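Side-chain contacts in cytochrome P450 (Zobellia galactanivorans, PDB 6G5O), which belongs to the cytochrome P450 family, haem proteins of largely helical fold, and carries protoporphyrin IX with iron in its interior: residues T30-H35 and T278-H283; S146-S151 and Y173-E178; A234-H239 and I342-L347; R93-E98 and A336-K341. All coordinates share one frame; numbering follows the deposited sequence.

Contact 1. Residues T30-H35 and T278-H283; sequences TMLLRH and THVCEH
Leu32 and Val280 meet where a beta-hairpin with a two-residue loop, its type I' turn running from Val280 to His283, leans on strand 29-32 of the mixed beta-sheet of the cytochrome P450 fold. Cys281 and Glu282, at the middle of the turn, both have positive phi, and the bond from His283 N to Val280 O (3.1 Å) closes the hairpin. The bond from CA to CB of Leu32 runs across the direction of the hairpin, and CB itself stays short of contact; the end of the chain then comes nearer. CG is the first atom to meet the hairpin, 4.1 Å from Val280 CG1, and CD2 lies on the same methyl. Val280 can answer with CG1 because that methyl stands anti to its backbone N (chi1 -163°); the two side chains cross at about a right angle. Asp37 of helix 35-43 also touches Val280 and Cys281. On one flank the extended Arg34 chain carries NH1 to 4.1 Å from Cys281 SG, a plain van der Waals approach, while Arg34 NE is bonded to the backbone oxygen of Arg14. On the other flank Thr30 and His283 come from opposite directions. The His283 ring stacks on Tyr19, and its ND1, buried by the contact without a polar partner, has the Thr30 CG2 methyl 4.2 Å away.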
# COMPACT_ATOMS: atom_id res chain seq x y z
N THR A 30 18.86 10.45 1.58
CA THR A 30 19.38 10.06 0.27
C THR A 30 18.49 9.00 -0.43
O THR A 30 18.51 7.82 -0.06
CB THR A 30 20.80 9.49 0.45
OG1 THR A 30 21.60 10.42 1.18
CG2 THR A 30 21.43 9.25 -0.92
N MET A 31 17.75 9.41 -1.45
CA MET A 31 16.79 8.57 -2.15
C MET A 31 17.43 7.68 -3.21
O MET A 31 17.94 8.21 -4.17
CB MET A 31 15.75 9.47 -2.84
CG MET A 31 15.19 10.57 -1.95
SD MET A 31 13.95 11.67 -2.73
CE MET A 31 12.84 10.47 -3.50
N LEU A 32 17.40 6.35 -3.06
CA LEU A 32 17.89 5.45 -4.11
C LEU A 32 16.83 5.26 -5.23
O LEU A 32 15.68 4.99 -4.94
CB LEU A 32 18.26 4.11 -3.49
CG LEU A 32 19.62 4.06 -2.78
CD1 LEU A 32 19.97 5.35 -2.06
CD2 LEU A 32 19.73 2.90 -1.81
N LEU A 33 17.24 5.39 -6.48
CA LEU A 33 16.30 5.51 -7.58
C LEU A 33 16.35 4.38 -8.61
O LEU A 33 15.40 4.23 -9.38
CB LEU A 33 16.52 6.84 -8.27
CG LEU A 33 16.43 8.09 -7.38
CD1 LEU A 33 16.81 9.31 -8.22
CD2 LEU A 33 15.04 8.27 -6.77
N ARG A 34 17.42 3.61 -8.64
CA ARG A 34 17.55 2.52 -9.62
C ARG A 34 17.07 1.18 -9.08
O ARG A 34 17.40 0.80 -7.95
CB ARG A 34 19.00 2.38 -10.05
CG ARG A 34 19.50 3.60 -10.82
CD ARG A 34 20.98 3.49 -11.14
NE ARG A 34 21.45 4.67 -11.87
CZ ARG A 34 22.71 5.10 -11.91
NH1 ARG A 34 23.67 4.44 -11.25
NH2 ARG A 34 23.01 6.20 -12.60
N HIS A 35 16.34 0.44 -9.91
CA HIS A 35 15.89 -0.92 -9.57
C HIS A 35 16.95 -1.82 -8.88
O HIS A 35 16.69 -2.39 -7.81
CB HIS A 35 15.35 -1.60 -10.82
CG HIS A 35 14.54 -2.84 -10.56
ND1 HIS A 35 15.09 -4.11 -10.57
CD2 HIS A 35 13.20 -3.01 -10.38
CE1 HIS A 35 14.13 -5.00 -10.37
NE2 HIS A 35 12.98 -4.36 -10.24
N THR A 278 29.27 3.71 3.99
CA THR A 278 29.50 3.04 2.69
C THR A 278 29.08 4.01 1.56
O THR A 278 28.88 5.22 1.78
CB THR A 278 28.75 1.67 2.51
OG1 THR A 278 27.35 1.83 2.76
CG2 THR A 278 29.33 0.55 3.37
N HIS A 279 29.01 3.47 0.34
CA HIS A 279 28.64 4.23 -0.87
C HIS A 279 27.52 3.51 -1.64
O HIS A 279 27.38 2.29 -1.59
CB HIS A 279 29.86 4.39 -1.81
CG HIS A 279 31.11 4.85 -1.13
ND1 HIS A 279 31.50 6.17 -1.09
CD2 HIS A 279 32.05 4.15 -0.45
CE1 HIS A 279 32.62 6.27 -0.40
NE2 HIS A 279 32.98 5.06 -0.01
N VAL A 280 26.73 4.30 -2.37
CA VAL A 280 25.76 3.77 -3.32
C VAL A 280 25.79 4.68 -4.54
O VAL A 280 25.66 5.90 -4.41
CB VAL A 280 24.31 3.78 -2.77
CG1 VAL A 280 23.41 2.87 -3.59
CG2 VAL A 280 24.28 3.36 -1.31
N CYS A 281 25.96 4.08 -5.72
CA CYS A 281 26.23 4.82 -6.95
C CYS A 281 27.47 5.71 -6.82
O CYS A 281 27.45 6.85 -7.31
CB CYS A 281 25.03 5.71 -7.32
SG CYS A 281 23.42 4.91 -7.17
N GLU A 282 28.52 5.22 -6.15
CA GLU A 282 29.75 6.01 -5.91
C GLU A 282 29.53 7.33 -5.13
O GLU A 282 30.38 8.23 -5.17
CB GLU A 282 30.47 6.30 -7.25
CG GLU A 282 31.50 5.26 -7.68
CD GLU A 282 30.90 3.94 -8.11
OE1 GLU A 282 31.68 3.05 -8.52
OE2 GLU A 282 29.66 3.78 -8.04
N HIS A 283 28.40 7.43 -4.42
CA HIS A 283 28.07 8.59 -3.58
C HIS A 283 28.12 8.14 -2.13
O HIS A 283 27.60 7.08 -1.79
CB HIS A 283 26.69 9.16 -3.92
CG HIS A 283 26.27 10.28 -3.02
ND1 HIS A 283 25.34 10.12 -2.02
CD2 HIS A 283 26.66 11.58 -2.96
CE1 HIS A 283 25.17 11.26 -1.38
NE2 HIS A 283 25.95 12.17 -1.94

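Contact 2. Residues S146-S151 and Y173-E178; sequences SETWIS and YHYIDE
Trp149 and Tyr175 form a polar aromatic contact between helices 145-152 and 169-185, which by their order along the chain correspond to the F and G helices of the cytochrome P450 fold. The joint is partly buried and small, with a single hydrogen bond at its centre: Trp149 NE1 donates to Tyr175 OH at 3.0 Å. It is somewhat bent, with an N-H...O angle of 146°, and the hydroxyl oxygen is tilted out of the indole plane. Tyr175 reaches across the gap because its CG is anti to the backbone N (chi1 165°), which directs the ring toward helix 145-152, to end at the pyrrole edge of the indole. Tyr175 CZ lies in the indole plane at that edge, 3.5 Å from Trp149 NE1, although the two ring planes are turned 87° apart. The tyrosine oxygen has a second hydrogen-bond partner in Glu145 OE1; since it accepts from the indole, it probably donates to this carboxylate, which would fix the rotation of the hydroxyl. Aromatic neighbours complete the cluster: Phe218 of helix 207-220 meets Trp149 edge-to-face, and Trp152 does the same with Tyr175. The remaining touch is apolar. Thr148 CG2 rests 4.0 Å from Tyr175 CE2, on the same side of the phenol plane as the indole nitrogen but near the other ring edge.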
# COMPACT_ATOMS: atom_id res chain seq x y z
N SER A 146 -16.89 -0.99 9.96
CA SER A 146 -16.49 -0.18 8.80
C SER A 146 -16.99 1.27 8.84
O SER A 146 -16.32 2.18 8.30
CB SER A 146 -16.98 -0.81 7.50
OG SER A 146 -18.39 -0.83 7.43
N GLU A 147 -18.15 1.48 9.49
CA GLU A 147 -18.73 2.85 9.64
C GLU A 147 -17.84 3.74 10.49
O GLU A 147 -17.63 4.92 10.21
CB GLU A 147 -20.16 2.80 10.23
CG GLU A 147 -21.22 2.30 9.27
CD GLU A 147 -21.29 3.07 7.93
OE1 GLU A 147 -20.99 4.29 7.87
OE2 GLU A 147 -21.63 2.42 6.93
N THR A 148 -17.26 3.17 11.53
CA THR A 148 -16.28 3.90 12.30
C THR A 148 -15.13 4.35 11.43
O THR A 148 -14.72 5.54 11.46
CB THR A 148 -15.77 3.05 13.47
OG1 THR A 148 -16.90 2.63 14.25
CG2 THR A 148 -14.76 3.82 14.31
N TRP A 149 -14.58 3.42 10.66
CA TRP A 149 -13.41 3.71 9.83
C TRP A 149 -13.75 4.71 8.72
O TRP A 149 -12.99 5.62 8.43
CB TRP A 149 -12.80 2.41 9.28
CG TRP A 149 -12.53 1.42 10.36
CD1 TRP A 149 -12.24 1.69 11.66
CD2 TRP A 149 -12.57 -0.01 10.26
NE1 TRP A 149 -12.12 0.53 12.38
CE2 TRP A 149 -12.29 -0.52 11.53
CE3 TRP A 149 -12.82 -0.89 9.20
CZ2 TRP A 149 -12.24 -1.88 11.79
CZ3 TRP A 149 -12.75 -2.23 9.44
CH2 TRP A 149 -12.48 -2.72 10.73
N ILE A 150 -14.91 4.56 8.13
CA ILE A 150 -15.35 5.55 7.13
C ILE A 150 -15.50 6.97 7.71
O ILE A 150 -15.09 7.94 7.07
CB ILE A 150 -16.67 5.11 6.49
CG1 ILE A 150 -16.42 3.87 5.64
CG2 ILE A 150 -17.24 6.23 5.63
CD1 ILE A 150 -17.68 3.07 5.35
N SER A 151 -16.02 7.10 8.93
CA SER A 151 -16.12 8.41 9.62
C SER A 151 -14.82 9.13 9.82
O SER A 151 -14.79 10.36 9.82
CB SER A 151 -16.78 8.26 10.99
OG SER A 151 -18.17 8.02 10.82
N TYR A 173 -4.57 5.54 17.70
CA TYR A 173 -3.84 4.76 18.69
C TYR A 173 -4.72 4.41 19.89
O TYR A 173 -4.67 3.29 20.39
CB TYR A 173 -2.54 5.45 19.13
CG TYR A 173 -1.61 5.86 18.01
CD1 TYR A 173 -1.65 5.25 16.73
CD2 TYR A 173 -0.64 6.85 18.23
CE1 TYR A 173 -0.78 5.65 15.72
CE2 TYR A 173 0.24 7.24 17.23
CZ TYR A 173 0.16 6.65 15.97
OH TYR A 173 1.03 7.09 14.99
N HIS A 174 -5.56 5.34 20.31
CA HIS A 174 -6.48 5.09 21.42
C HIS A 174 -7.59 4.10 21.03
O HIS A 174 -7.99 3.28 21.83
CB HIS A 174 -7.07 6.43 21.95
CG HIS A 174 -8.21 6.26 22.92
ND1 HIS A 174 -8.02 6.16 24.29
CD2 HIS A 174 -9.55 6.17 22.72
CE1 HIS A 174 -9.19 6.02 24.88
NE2 HIS A 174 -10.13 6.02 23.95
N TYR A 175 -8.09 4.17 19.81
CA TYR A 175 -9.09 3.22 19.38
C TYR A 175 -8.51 1.79 19.36
O TYR A 175 -9.20 0.84 19.74
CB TYR A 175 -9.64 3.63 18.02
CG TYR A 175 -10.41 2.56 17.31
CD1 TYR A 175 -9.76 1.65 16.48
CD2 TYR A 175 -11.79 2.49 17.42
CE1 TYR A 175 -10.47 0.69 15.78
CE2 TYR A 175 -12.50 1.53 16.73
CZ TYR A 175 -11.84 0.62 15.91
OH TYR A 175 -12.57 -0.35 15.24
N ILE A 176 -7.26 1.66 18.93
CA ILE A 176 -6.58 0.35 18.91
C ILE A 176 -6.43 -0.14 20.34
O ILE A 176 -6.79 -1.28 20.62
CB ILE A 176 -5.19 0.41 18.22
CG1 ILE A 176 -5.32 0.77 16.73
CG2 ILE A 176 -4.42 -0.91 18.37
CD1 ILE A 176 -5.90 -0.30 15.87
N ASP A 177 -5.90 0.71 21.24
CA ASP A 177 -5.83 0.40 22.70
C ASP A 177 -7.17 -0.13 23.22
O ASP A 177 -7.19 -1.13 23.96
CB ASP A 177 -5.47 1.62 23.55
CG ASP A 177 -4.00 1.97 23.49
OD1 ASP A 177 -3.17 1.04 23.40
OD2 ASP A 177 -3.69 3.18 23.56
N GLU A 178 -8.27 0.51 22.81
CA GLU A 178 -9.60 0.10 23.28
C GLU A 178 -10.01 -1.28 22.78
O GLU A 178 -10.49 -2.09 23.56
CB GLU A 178 -10.70 1.14 22.95
CG GLU A 178 -10.63 2.49 23.68
CD GLU A 178 -10.24 2.41 25.17
OE1 GLU A 178 -9.20 3.01 25.57
OE2 GLU A 178 -10.97 1.76 25.96

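Contact 3. Residues A234-H239 and I342-L347; sequences AYLAEH and ILLQTL
Leu236 touches both Leu344 and Leu347 in a wholly apolar contact. Its CD1 methyl does the work, sitting 3.7 Å from Leu344 CD2 and 4.0 Å from Leu347 CD1, residues about one turn apart on helix 333-350. With Leu236 CG anti to the carbonyl carbon (chi1 -75°) and chi2 at 172°, CD1 is carried out to bridge these two side chains, meeting each at a slant. All three leucines are buried. Phe354 of strand 351-366 also lies on Leu236, while Leu344 packs against Ala256, Val257 and Met260 of helix 253-264.

No polar bond links the two segments; two side-chain bonds are made inside them. His239 ND1 donates to Tyr235 O at 2.9 Å, onto a lone pair in the carbonyl plane, and the same fold-back puts Tyr235 CE1 over the centre of the imidazole, 3.4 Å above it. On the partner helix Thr346 OG1 donates to Ile342 O at 2.7 Å, from the face of the carbonyl plane opposite Thr346 N.

Joining the C-terminal end of the family's long central helix to the L helix, with the K helix alongside, this packing belongs to the helical core characteristic of cytochromes P450.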
# COMPACT_ATOMS: atom_id res chain seq x y z
N ALA A 234 -9.83 5.57 -12.72
CA ALA A 234 -9.37 6.63 -13.61
C ALA A 234 -8.80 6.06 -14.91
O ALA A 234 -9.22 6.45 -16.03
CB ALA A 234 -8.32 7.47 -12.93
N TYR A 235 -7.83 5.15 -14.77
CA TYR A 235 -7.20 4.54 -15.94
C TYR A 235 -8.21 3.87 -16.87
O TYR A 235 -8.09 4.00 -18.09
CB TYR A 235 -6.14 3.52 -15.53
CG TYR A 235 -5.72 2.61 -16.66
CD1 TYR A 235 -4.75 3.02 -17.59
CD2 TYR A 235 -6.27 1.37 -16.80
CE1 TYR A 235 -4.36 2.19 -18.61
CE2 TYR A 235 -5.89 0.53 -17.82
CZ TYR A 235 -4.95 0.96 -18.72
OH TYR A 235 -4.60 0.10 -19.71
N LEU A 236 -9.15 3.12 -16.32
CA LEU A 236 -10.10 2.40 -17.13
C LEU A 236 -11.06 3.38 -17.81
O LEU A 236 -11.64 3.05 -18.84
CB LEU A 236 -10.89 1.38 -16.30
CG LEU A 236 -10.15 0.11 -15.91
CD1 LEU A 236 -10.97 -0.70 -14.94
CD2 LEU A 236 -9.79 -0.75 -17.12
N ALA A 237 -11.24 4.55 -17.21
CA ALA A 237 -12.12 5.57 -17.75
C ALA A 237 -11.60 6.16 -19.05
O ALA A 237 -12.39 6.53 -19.92
CB ALA A 237 -12.32 6.68 -16.73
N GLU A 238 -10.28 6.27 -19.16
CA GLU A 238 -9.62 6.81 -20.34
C GLU A 238 -9.08 5.73 -21.29
O GLU A 238 -8.49 6.09 -22.31
CB GLU A 238 -8.48 7.70 -19.91
CG GLU A 238 -8.97 8.98 -19.27
CD GLU A 238 -7.85 9.93 -18.86
OE1 GLU A 238 -6.82 9.45 -18.33
OE2 GLU A 238 -7.99 11.16 -19.03
N HIS A 239 -9.27 4.46 -20.96
CA HIS A 239 -8.82 3.34 -21.80
C HIS A 239 -9.91 2.29 -21.99
O HIS A 239 -9.81 1.18 -21.43
CB HIS A 239 -7.59 2.67 -21.21
CG HIS A 239 -6.38 3.56 -21.16
ND1 HIS A 239 -6.21 4.54 -20.21
CD2 HIS A 239 -5.30 3.61 -21.96
CE1 HIS A 239 -5.07 5.17 -20.43
NE2 HIS A 239 -4.50 4.63 -21.49
N ILE A 342 -10.88 -8.58 -8.16
CA ILE A 342 -12.34 -8.56 -8.09
C ILE A 342 -12.95 -7.24 -8.57
O ILE A 342 -13.93 -7.25 -9.31
CB ILE A 342 -12.85 -8.91 -6.68
CG1 ILE A 342 -12.48 -10.36 -6.34
CG2 ILE A 342 -14.39 -8.76 -6.58
CD1 ILE A 342 -12.71 -10.67 -4.87
N LEU A 343 -12.36 -6.11 -8.16
CA LEU A 343 -12.81 -4.83 -8.68
C LEU A 343 -12.73 -4.75 -10.21
O LEU A 343 -13.72 -4.40 -10.87
CB LEU A 343 -12.03 -3.69 -8.07
CG LEU A 343 -12.41 -2.31 -8.59
CD1 LEU A 343 -13.85 -1.94 -8.25
CD2 LEU A 343 -11.43 -1.28 -8.05
N LEU A 344 -11.56 -5.08 -10.76
CA LEU A 344 -11.40 -4.98 -12.23
C LEU A 344 -12.43 -5.83 -13.00
O LEU A 344 -12.95 -5.38 -14.01
CB LEU A 344 -10.00 -5.33 -12.69
CG LEU A 344 -8.82 -4.39 -12.35
CD1 LEU A 344 -7.54 -4.95 -12.98
CD2 LEU A 344 -9.05 -2.98 -12.82
N GLN A 345 -12.68 -7.04 -12.53
CA GLN A 345 -13.62 -7.97 -13.14
C GLN A 345 -15.06 -7.48 -12.94
O GLN A 345 -15.84 -7.53 -13.89
CB GLN A 345 -13.42 -9.43 -12.65
CG GLN A 345 -12.48 -10.29 -13.49
CD GLN A 345 -12.71 -10.09 -15.01
OE1 GLN A 345 -13.82 -10.32 -15.48
NE2 GLN A 345 -11.66 -9.60 -15.75
N THR A 346 -15.40 -6.98 -11.75
CA THR A 346 -16.73 -6.46 -11.52
C THR A 346 -17.03 -5.26 -12.43
O THR A 346 -18.10 -5.21 -13.03
CB THR A 346 -16.95 -6.11 -10.05
OG1 THR A 346 -16.66 -7.27 -9.26
CG2 THR A 346 -18.41 -5.66 -9.77
N LEU A 347 -16.09 -4.33 -12.55
CA LEU A 347 -16.26 -3.20 -13.47
C LEU A 347 -16.38 -3.65 -14.94
O LEU A 347 -17.17 -3.10 -15.70
CB LEU A 347 -15.12 -2.22 -13.33
CG LEU A 347 -14.96 -1.50 -11.98
CD1 LEU A 347 -13.64 -0.75 -11.93
CD2 LEU A 347 -16.12 -0.55 -11.74

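Contact 4. Residues R93-E98 and A336-K341; sequences RPLQAE and ARQILK
Where the C helix of the cytochrome P450 fold gives way to the D helix, a short 3-10 turn at 93-95 packs on the L helix, 333-350, and Pro94 and Leu95 both meet Gln338. Gln338 supplies the whole partner surface on the L helix. Its CG lies 4.0 Å from Pro94 CB and 3.6 Å from Pro94 O, so that a methylene faces both the pyrrolidine ring and the carbonyl. That oxygen is hydrogen-bonded to Gln100 NE2 of helix 97-117 and does not depend on Gln338. Beyond CG the chain bends: chi2 is -28°, about halfway between staggered and eclipsed, and this curls the amide back toward its own helix. There NE2 bonds to the backbone oxygen of Thr334, one turn earlier. The same nitrogen comes within 4.1 Å of Leu95 CD2, whose side chain crosses that of Gln338 at about a right angle. The CA-CB bond of Leu95 points away from the L helix, and its branched end brings the methyl round to the amide. Tyr99 of helix 97-117 and Leu138 of helix 122-139 also touch Pro94. With the amide nitrogen of Gln338 and the carbonyl of Pro94 each served by other partners, the two segments are joined by van der Waals packing alone, in which glutamine acts mainly through its aliphatic stem.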
# COMPACT_ATOMS: atom_id res chain seq x y z
N ARG A 93 -5.13 -15.48 4.62
CA ARG A 93 -6.55 -15.84 4.58
C ARG A 93 -7.35 -15.37 3.35
O ARG A 93 -8.33 -16.01 3.02
CB ARG A 93 -7.28 -15.41 5.88
CG ARG A 93 -7.06 -16.36 7.06
CD ARG A 93 -7.38 -15.70 8.41
NE ARG A 93 -8.68 -15.07 8.40
CZ ARG A 93 -8.93 -13.77 8.26
NH1 ARG A 93 -7.94 -12.85 8.14
NH2 ARG A 93 -10.20 -13.37 8.26
N PRO A 94 -6.99 -14.25 2.72
CA PRO A 94 -7.83 -13.85 1.56
C PRO A 94 -7.73 -14.82 0.35
O PRO A 94 -8.43 -14.64 -0.65
CB PRO A 94 -7.30 -12.48 1.19
CG PRO A 94 -6.65 -11.98 2.45
CD PRO A 94 -6.07 -13.18 3.12
N LEU A 95 -6.86 -15.82 0.44
CA LEU A 95 -6.82 -16.88 -0.58
C LEU A 95 -7.98 -17.89 -0.54
O LEU A 95 -8.12 -18.71 -1.45
CB LEU A 95 -5.48 -17.62 -0.47
CG LEU A 95 -4.27 -16.86 -1.05
CD1 LEU A 95 -2.95 -17.62 -0.80
CD2 LEU A 95 -4.47 -16.48 -2.54
N GLN A 96 -8.76 -17.85 0.55
CA GLN A 96 -9.84 -18.80 0.83
C GLN A 96 -11.09 -18.42 -0.00
O GLN A 96 -11.37 -17.23 -0.18
CB GLN A 96 -10.23 -18.75 2.30
CG GLN A 96 -9.21 -19.33 3.32
CD GLN A 96 -9.52 -18.87 4.79
OE1 GLN A 96 -8.83 -19.27 5.76
NE2 GLN A 96 -10.54 -18.03 4.95
N ALA A 97 -11.83 -19.42 -0.46
CA ALA A 97 -13.01 -19.17 -1.31
C ALA A 97 -14.08 -18.39 -0.59
O ALA A 97 -14.67 -17.49 -1.17
CB ALA A 97 -13.57 -20.49 -1.86
N GLU A 98 -14.32 -18.72 0.67
CA GLU A 98 -15.41 -18.07 1.43
C GLU A 98 -15.15 -16.59 1.58
O GLU A 98 -16.05 -15.76 1.39
CB GLU A 98 -15.59 -18.75 2.79
CG GLU A 98 -16.62 -18.08 3.71
CD GLU A 98 -16.87 -18.83 5.01
OE1 GLU A 98 -16.10 -19.77 5.34
OE2 GLU A 98 -17.84 -18.46 5.74
N ALA A 336 -4.80 -7.05 -0.88
CA ALA A 336 -4.84 -6.00 -1.88
C ALA A 336 -5.07 -6.55 -3.29
O ALA A 336 -5.85 -6.00 -4.09
CB ALA A 336 -3.56 -5.21 -1.84
N ARG A 337 -4.34 -7.62 -3.61
CA ARG A 337 -4.51 -8.24 -4.90
C ARG A 337 -5.92 -8.76 -5.14
O ARG A 337 -6.44 -8.68 -6.25
CB ARG A 337 -3.54 -9.40 -5.06
CG ARG A 337 -2.13 -8.97 -5.37
CD ARG A 337 -1.20 -10.17 -5.22
NE ARG A 337 0.12 -9.83 -5.68
CZ ARG A 337 1.25 -10.18 -5.08
NH1 ARG A 337 1.27 -10.91 -3.97
NH2 ARG A 337 2.38 -9.76 -5.61
N GLN A 338 -6.53 -9.33 -4.11
CA GLN A 338 -7.89 -9.82 -4.27
C GLN A 338 -8.89 -8.68 -4.48
O GLN A 338 -9.84 -8.80 -5.30
CB GLN A 338 -8.33 -10.66 -3.10
CG GLN A 338 -7.55 -11.92 -2.77
CD GLN A 338 -6.89 -12.57 -3.94
OE1 GLN A 338 -7.53 -12.91 -4.92
NE2 GLN A 338 -5.56 -12.77 -3.83
N ILE A 339 -8.67 -7.59 -3.74
CA ILE A 339 -9.51 -6.41 -3.91
C ILE A 339 -9.48 -5.98 -5.37
O ILE A 339 -10.51 -5.80 -6.00
CB ILE A 339 -9.00 -5.23 -3.06
CG1 ILE A 339 -9.51 -5.37 -1.62
CG2 ILE A 339 -9.50 -3.91 -3.60
CD1 ILE A 339 -8.89 -4.41 -0.65
N LEU A 340 -8.28 -5.83 -5.90
CA LEU A 340 -8.10 -5.31 -7.23
C LEU A 340 -8.49 -6.27 -8.36
O LEU A 340 -9.05 -5.79 -9.37
CB LEU A 340 -6.65 -4.83 -7.39
CG LEU A 340 -6.28 -3.64 -6.51
CD1 LEU A 340 -4.79 -3.39 -6.53
CD2 LEU A 340 -7.04 -2.38 -6.96
N LYS A 341 -8.25 -7.59 -8.19
CA LYS A 341 -8.68 -8.58 -9.22
C LYS A 341 -10.21 -8.55 -9.33
O LYS A 341 -10.78 -8.50 -10.46
CB LYS A 341 -8.16 -10.01 -9.00

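In the fold
Contacts 3 and 4 share helix 333-350, using adjoining segments of it, with centres about 17 Å apart; one ties the helix to the end of helix 223-238, the other to the turn before helix 97-117. Contact 2 lies about 23 Å from contact 4 between centres and is nested in the loop that contact 4 closes. Contact 1 is on the beta-sheet side; its centre is about 36 Å from those of contacts 3 and 4 and about 39 Å from that of contact 2, across the chain's centre from contacts 2 and 4. Its closing loop crosses those of contacts 3 and 4 along the chain, so parts far apart in sequence are brought together in one compact fold around the haem.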